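Local coordinates for penicillin-binding protein (Bacillus halodurans, PDB 3TG9) that probably binds penicillins and acts on cell-wall peptides through an active-site serine, as in other proteins of the beta-lactamase fold, at residues L16-A20 against I31-F36; D293-H299 against V311-S317. All blocks are in the same frame, centred on the assembly; numbering follows the deposited sequence.

Contact 1 of 2, residues L16-A20 against I31-F36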
loop_
_atom_site.group_PDB
_atom_site.type_symbol
_atom_site.label_atom_id
_atom_site.label_comp_id
_atom_site.label_asym_id
_atom_site.label_seq_id
_atom_site.Cartn_x
_atom_site.Cartn_y
_atom_site.Cartn_z
ATOM N N LEU B 16 -11.565 9.916 19.146
ATOM C CA LEU B 16 -11.438 8.610 18.512
ATOM C C LEU B 16 -11.973 8.616 17.095
ATOM O O LEU B 16 -13.166 8.843 16.879
ATOM C CB LEU B 16 -12.152 7.519 19.321
ATOM C CG LEU B 16 -11.958 6.096 18.773
ATOM C CD1 LEU B 16 -10.525 5.638 18.978
ATOM C CD2 LEU B 16 -12.916 5.116 19.421
ATOM N N SER B 17 -11.087 8.354 16.137
ATOM C CA SER B 17 -11.501 8.159 14.757
ATOM C C SER B 17 -11.889 6.703 14.538
ATOM O O SER B 17 -11.038 5.807 14.569
ATOM C CB SER B 17 -10.385 8.556 13.791
ATOM O OG SER B 17 -10.742 8.235 12.455
ATOM N N GLY B 18 -13.176 6.472 14.338
ATOM C CA GLY B 18 -13.680 5.146 14.050
ATOM C C GLY B 18 -15.188 5.119 14.203
ATOM O O GLY B 18 -15.858 6.134 13.994
ATOM N N THR B 19 -15.714 3.954 14.570
ATOM C CA THR B 19 -17.139 3.769 14.812
ATOM C C THR B 19 -17.373 2.929 16.072
ATOM O O THR B 19 -16.868 1.806 16.186
ATOM C CB THR B 19 -17.814 3.076 13.629
ATOM O OG1 THR B 19 -17.759 3.937 12.482
ATOM C CG2 THR B 19 -19.273 2.748 13.957
ATOM N N ALA B 20 -18.131 3.481 17.017
ATOM C CA ALA B 20 -18.527 2.743 18.218
ATOM C C ALA B 20 -19.996 2.342 18.159
ATOM O O ALA B 20 -20.803 3.013 17.516
ATOM C CB ALA B 20 -18.249 3.567 19.469
ATOM N N ILE B 31 -25.300 3.956 17.493
ATOM C CA ILE B 31 -24.120 3.859 16.645
ATOM C C ILE B 31 -23.555 5.239 16.361
ATOM O O ILE B 31 -24.298 6.161 16.033
ATOM C CB ILE B 31 -24.437 3.167 15.321
ATOM C CG1 ILE B 31 -25.215 1.877 15.579
ATOM C CG2 ILE B 31 -23.149 2.910 14.532
ATOM C CD1 ILE B 31 -25.353 0.990 14.368
ATOM N N ALA B 32 -22.242 5.384 16.488
ATOM C CA ALA B 32 -21.622 6.689 16.315
ATOM C C ALA B 32 -20.274 6.629 15.593
ATOM O O ALA B 32 -19.366 5.881 15.989
ATOM C CB ALA B 32 -21.474 7.383 17.662
ATOM N N SER B 33 -20.138 7.430 14.540
ATOM C CA SER B 33 -18.878 7.502 13.816
ATOM C C SER B 33 -18.205 8.859 13.994
ATOM O O SER B 33 -18.881 9.878 14.134
ATOM C CB SER B 33 -19.105 7.197 12.343
ATOM O OG SER B 33 -19.646 5.898 12.187
ATOM N N LEU B 34 -16.872 8.860 14.006
ATOM C CA LEU B 34 -16.096 10.095 14.072
ATOM C C LEU B 34 -14.802 9.970 13.255
ATOM O O LEU B 34 -14.380 8.866 12.912
ATOM C CB LEU B 34 -15.779 10.458 15.525
ATOM C CG LEU B 34 -15.208 11.846 15.827
ATOM C CD1 LEU B 34 -16.241 12.936 15.561
ATOM C CD2 LEU B 34 -14.726 11.907 17.269
ATOM N N GLY B 35 -14.181 11.104 12.942
ATOM C CA GLY B 35 -12.919 11.107 12.225
ATOM C C GLY B 35 -13.058 10.673 10.777
ATOM O O GLY B 35 -14.170 10.482 10.278
ATOM N N PHE B 36 -11.919 10.510 10.105
ATOM C CA PHE B 36 -11.906 10.117 8.699
ATOM C C PHE B 36 -11.459 8.683 8.439
ATOM O O PHE B 36 -10.403 8.237 8.922
ATOM C CB PHE B 36 -11.032 11.077 7.880
ATOM C CG PHE B 36 -11.624 12.440 7.742
ATOM C CD1 PHE B 36 -12.637 12.671 6.845
ATOM C CD2 PHE B 36 -11.191 13.482 8.537
ATOM C CE1 PHE B 36 -13.200 13.924 6.730
ATOM C CE2 PHE B 36 -11.755 14.736 8.424
ATOM C CZ PHE B 36 -12.756 14.955 7.520
HETATM O O HOH W 1 -8.554 9.144 10.309
#
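Gly18 and Leu34 form a hydrogen-bonded antiparallel pair, and so do Ala20 and Ala32. In the second, Ala20 N gives to Ala32 O at 2.9 Å and Ala32 N returns to Ala20 O at 3.0 Å. Small alanines suit this face, which is covered by helix 7-13 through Met11, Leu7 and His8. Between these pairs Thr19 and Ser33 turn their side chains to the other face, where Thr19 OG1 bonds to the backbone O of Glu46. Thr19 sets OG1 beside its backbone N (chi1 -65°), which leaves CG2 anti to that N and 3.9 Å from CG2 of Ile31, a van der Waals touch between two beta-branched residues well suited to strands.

At Gly18 the ladder begins to relax. Leu34 N still reaches Gly18 O in a straight 2.9 Å bond, but the return bond from Gly18 N to Leu34 O is weak and bent to 132°. Leu34 lays its CB against Leu16 O at 3.4 Å. Gly35 takes a positive phi that favours glycine, and its bare CA lets Ser17 OG approach to 3.6 Å; that hydroxyl bonds to Asn315 OD1. At this partly exposed end a water lies beside Ser17 OG and Phe36 O, and the CB of Phe36 points away. Together the strands make the edge beta hairpin of the central antiparallel sheet in the beta-lactamase fold.

Contact 2 of 2, residues D293-H299 against V311-S317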
loop_
_atom_site.group_PDB
_atom_site.type_symbol
_atom_site.label_atom_id
_atom_site.label_comp_id
_atom_site.label_asym_id
_atom_site.label_seq_id
_atom_site.Cartn_x
_atom_site.Cartn_y
_atom_site.Cartn_z
ATOM N N ASP B 293 -3.006 -3.237 16.104
ATOM C CA ASP B 293 -2.034 -3.312 15.019
ATOM C C ASP B 293 -1.613 -1.879 14.715
ATOM O O ASP B 293 -2.284 -0.929 15.137
ATOM C CB ASP B 293 -2.666 -3.924 13.760
ATOM C CG ASP B 293 -2.551 -5.447 13.702
ATOM O OD1 ASP B 293 -1.613 -6.011 14.297
ATOM O OD2 ASP B 293 -3.404 -6.084 13.031
ATOM N N PRO B 294 -0.501 -1.705 13.987
ATOM C CA PRO B 294 -0.223 -0.359 13.473
ATOM C C PRO B 294 -1.421 0.204 12.702
ATOM O O PRO B 294 -1.899 -0.431 11.767
ATOM C CB PRO B 294 0.976 -0.595 12.551
ATOM C CG PRO B 294 1.738 -1.723 13.265
ATOM C CD PRO B 294 0.634 -2.631 13.775
ATOM N N GLY B 295 -1.912 1.367 13.121
ATOM C CA GLY B 295 -3.058 2.000 12.495
ATOM C C GLY B 295 -4.415 1.397 12.822
ATOM O O GLY B 295 -5.412 1.716 12.165
ATOM N N VAL B 296 -4.457 0.524 13.828
ATOM C CA VAL B 296 -5.667 -0.228 14.158
ATOM C C VAL B 296 -5.822 -0.471 15.658
ATOM O O VAL B 296 -4.868 -0.873 16.329
ATOM C CB VAL B 296 -5.620 -1.620 13.528
ATOM C CG1 VAL B 296 -6.759 -2.475 14.048
ATOM C CG2 VAL B 296 -5.652 -1.528 12.008
ATOM N N CYS B 297 -7.026 -0.250 16.182
ATOM C CA CYS B 297 -7.387 -0.779 17.504
ATOM C C CYS B 297 -8.876 -1.136 17.557
ATOM O O CYS B 297 -9.680 -0.641 16.766
ATOM C CB CYS B 297 -6.971 0.157 18.642
ATOM S SG CYS B 297 -7.793 1.756 18.669
ATOM N N PHE B 298 -9.227 -2.022 18.480
ATOM C CA PHE B 298 -10.525 -2.669 18.455
ATOM C C PHE B 298 -10.827 -3.267 19.825
ATOM O O PHE B 298 -9.983 -3.936 20.406
ATOM C CB PHE B 298 -10.505 -3.779 17.406
ATOM C CG PHE B 298 -11.763 -4.609 17.349
ATOM C CD1 PHE B 298 -12.944 -4.083 16.833
ATOM C CD2 PHE B 298 -11.759 -5.928 17.790
ATOM C CE1 PHE B 298 -14.091 -4.851 16.747
ATOM C CE2 PHE B 298 -12.896 -6.699 17.704
ATOM C CZ PHE B 298 -14.070 -6.156 17.188
ATOM N N HIS B 299 -12.023 -3.007 20.336
ATOM C CA HIS B 299 -12.501 -3.662 21.554
ATOM C C HIS B 299 -13.954 -3.985 21.354
ATOM O O HIS B 299 -14.717 -3.145 20.891
ATOM C CB HIS B 299 -12.362 -2.765 22.784
ATOM C CG HIS B 299 -11.023 -2.847 23.440
ATOM N ND1 HIS B 299 -10.027 -1.923 23.223
ATOM C CD2 HIS B 299 -10.512 -3.753 24.309
ATOM C CE1 HIS B 299 -8.957 -2.253 23.923
ATOM N NE2 HIS B 299 -9.228 -3.361 24.592
ATOM N N VAL B 311 -19.161 -2.419 20.675
ATOM C CA VAL B 311 -18.198 -2.606 19.603
ATOM C C VAL B 311 -17.493 -1.285 19.420
ATOM O O VAL B 311 -18.140 -0.269 19.196
ATOM C CB VAL B 311 -18.871 -2.997 18.275
ATOM C CG1 VAL B 311 -17.826 -3.226 17.206
ATOM C CG2 VAL B 311 -19.738 -4.239 18.450
ATOM N N VAL B 312 -16.175 -1.280 19.551
ATOM C CA VAL B 312 -15.403 -0.086 19.229
ATOM C C VAL B 312 -14.379 -0.393 18.138
ATOM O O VAL B 312 -13.419 -1.127 18.368
ATOM C CB VAL B 312 -14.716 0.504 20.478
ATOM C CG1 VAL B 312 -14.039 1.812 20.141
ATOM C CG2 VAL B 312 -15.741 0.715 21.598
ATOM N N CYS B 313 -14.611 0.149 16.942
ATOM C CA CYS B 313 -13.670 0.024 15.831
ATOM C C CYS B 313 -12.956 1.355 15.631
ATOM O O CYS B 313 -13.582 2.409 15.687
ATOM C CB CYS B 313 -14.400 -0.377 14.552
ATOM S SG CYS B 313 -15.151 -2.015 14.562
ATOM N N ALA B 314 -11.646 1.320 15.425
ATOM C CA ALA B 314 -10.906 2.549 15.151
ATOM C C ALA B 314 -9.811 2.345 14.109
ATOM O O ALA B 314 -9.118 1.323 14.129
ATOM C CB ALA B 314 -10.319 3.113 16.423
ATOM N N ASN B 315 -9.662 3.321 13.209
ATOM C CA ASN B 315 -8.571 3.308 12.233
ATOM C C ASN B 315 -7.405 4.179 12.684
ATOM O O ASN B 315 -6.807 4.894 11.893
ATOM C CB ASN B 315 -9.048 3.652 10.802
ATOM C CG ASN B 315 -9.461 5.120 10.629
ATOM O OD1 ASN B 315 -10.111 5.710 11.504
ATOM N ND2 ASN B 315 -9.102 5.710 9.474
ATOM N N GLN B 316 -7.119 4.119 13.981
ATOM C CA GLN B 316 -5.906 4.692 14.557
ATOM C C GLN B 316 -5.330 3.687 15.549
ATOM O O GLN B 316 -5.969 2.680 15.871
ATOM C CB GLN B 316 -6.199 6.013 15.261
ATOM C CG GLN B 316 -7.093 5.863 16.476
ATOM C CD GLN B 316 -7.418 7.195 17.132
ATOM O OE1 GLN B 316 -8.255 7.955 16.644
ATOM N NE2 GLN B 316 -6.765 7.475 18.259
ATOM N N SER B 317 -4.127 3.961 16.034
ATOM C CA SER B 317 -3.371 2.974 16.804
ATOM C C SER B 317 -3.871 2.691 18.237
ATOM O O SER B 317 -3.757 1.567 18.715
ATOM C CB SER B 317 -1.884 3.336 16.793
ATOM O OG SER B 317 -1.334 3.159 15.493
HETATM O O HOH W 2 -2.411 -0.469 17.816
#
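A beta hairpin in the middle of the central sheet pairs Cys297 with Ala314 and His299 with Val312, its strands running almost exactly antiparallel at 178°. The firmer end is at His299, whose O takes Val312 N at 2.7 Å while its own N gives to Val312 O at 3.1 Å. At the other pair Ala314 N reaches Cys297 O at 3.1 Å, but the return bond from Cys297 N to Ala314 O is weak and long at 3.3 Å.

Phe298 and Cys313 share one face as a non-hydrogen-bonded pair. With CG anti to its backbone N (chi1 175°), Phe298 swings its ring across the neighbouring strand, and Cys313 SG meets the ring at its edge, 3.7 Å from CE1, a sulfur-aromatic contact. Val311 CG1 touches the same CE1 obliquely. Met237 of helix 234-245 covers this side, and an aromatic ring, a thiol and a valine suit such a largely apolar patch. On the other face Cys297 SG rests 3.6 Å from Ala314 CB, the small methyl letting the sulfur come close, and helix 320-330 packs over Cys297, Val312 and His299.

The turn from Asp293 to Val296, which joins strand 284-293 to strand 296-303, is of type II; Pro294 and Gly295 suit its two central positions, the second needing a positive phi. Ser317 OG accepts Gly295 N at 3.0 Å and so ties the turn to the loop that follows strand 308-314. The side chain of Asp293 lies near, without touching, Ser55 and Lys58, a probable SxxK pair as in the active sites of this family. Helices packed on both faces of such a sheet are characteristic of the penicillin-binding protein and beta-lactamase fold.

Both contacts hold hairpins of one antiparallel sheet, and strands 18-24 and 308-314 are neighbours in it, so they join side by side: Thr19 N lies 2.9 Å from Cys313 O, a probable hydrogen bond. Contact 1 takes in the outermost strand 30-34 and is only partly buried, with small residues and hydroxyls along it and a water at its looser end. Contact 2 lies nearer the centre of the chain, is buried, and adds sulfur and aromatic packing to its ladder. Helix 320-330 touches both, through Leu16 and Ala20 in one and Cys297 and Val312 in the other, while helix 7-13 lies on the Ala20 and Ala32 face of contact 1, and helix 234-245 on the Phe298 face of contact 2.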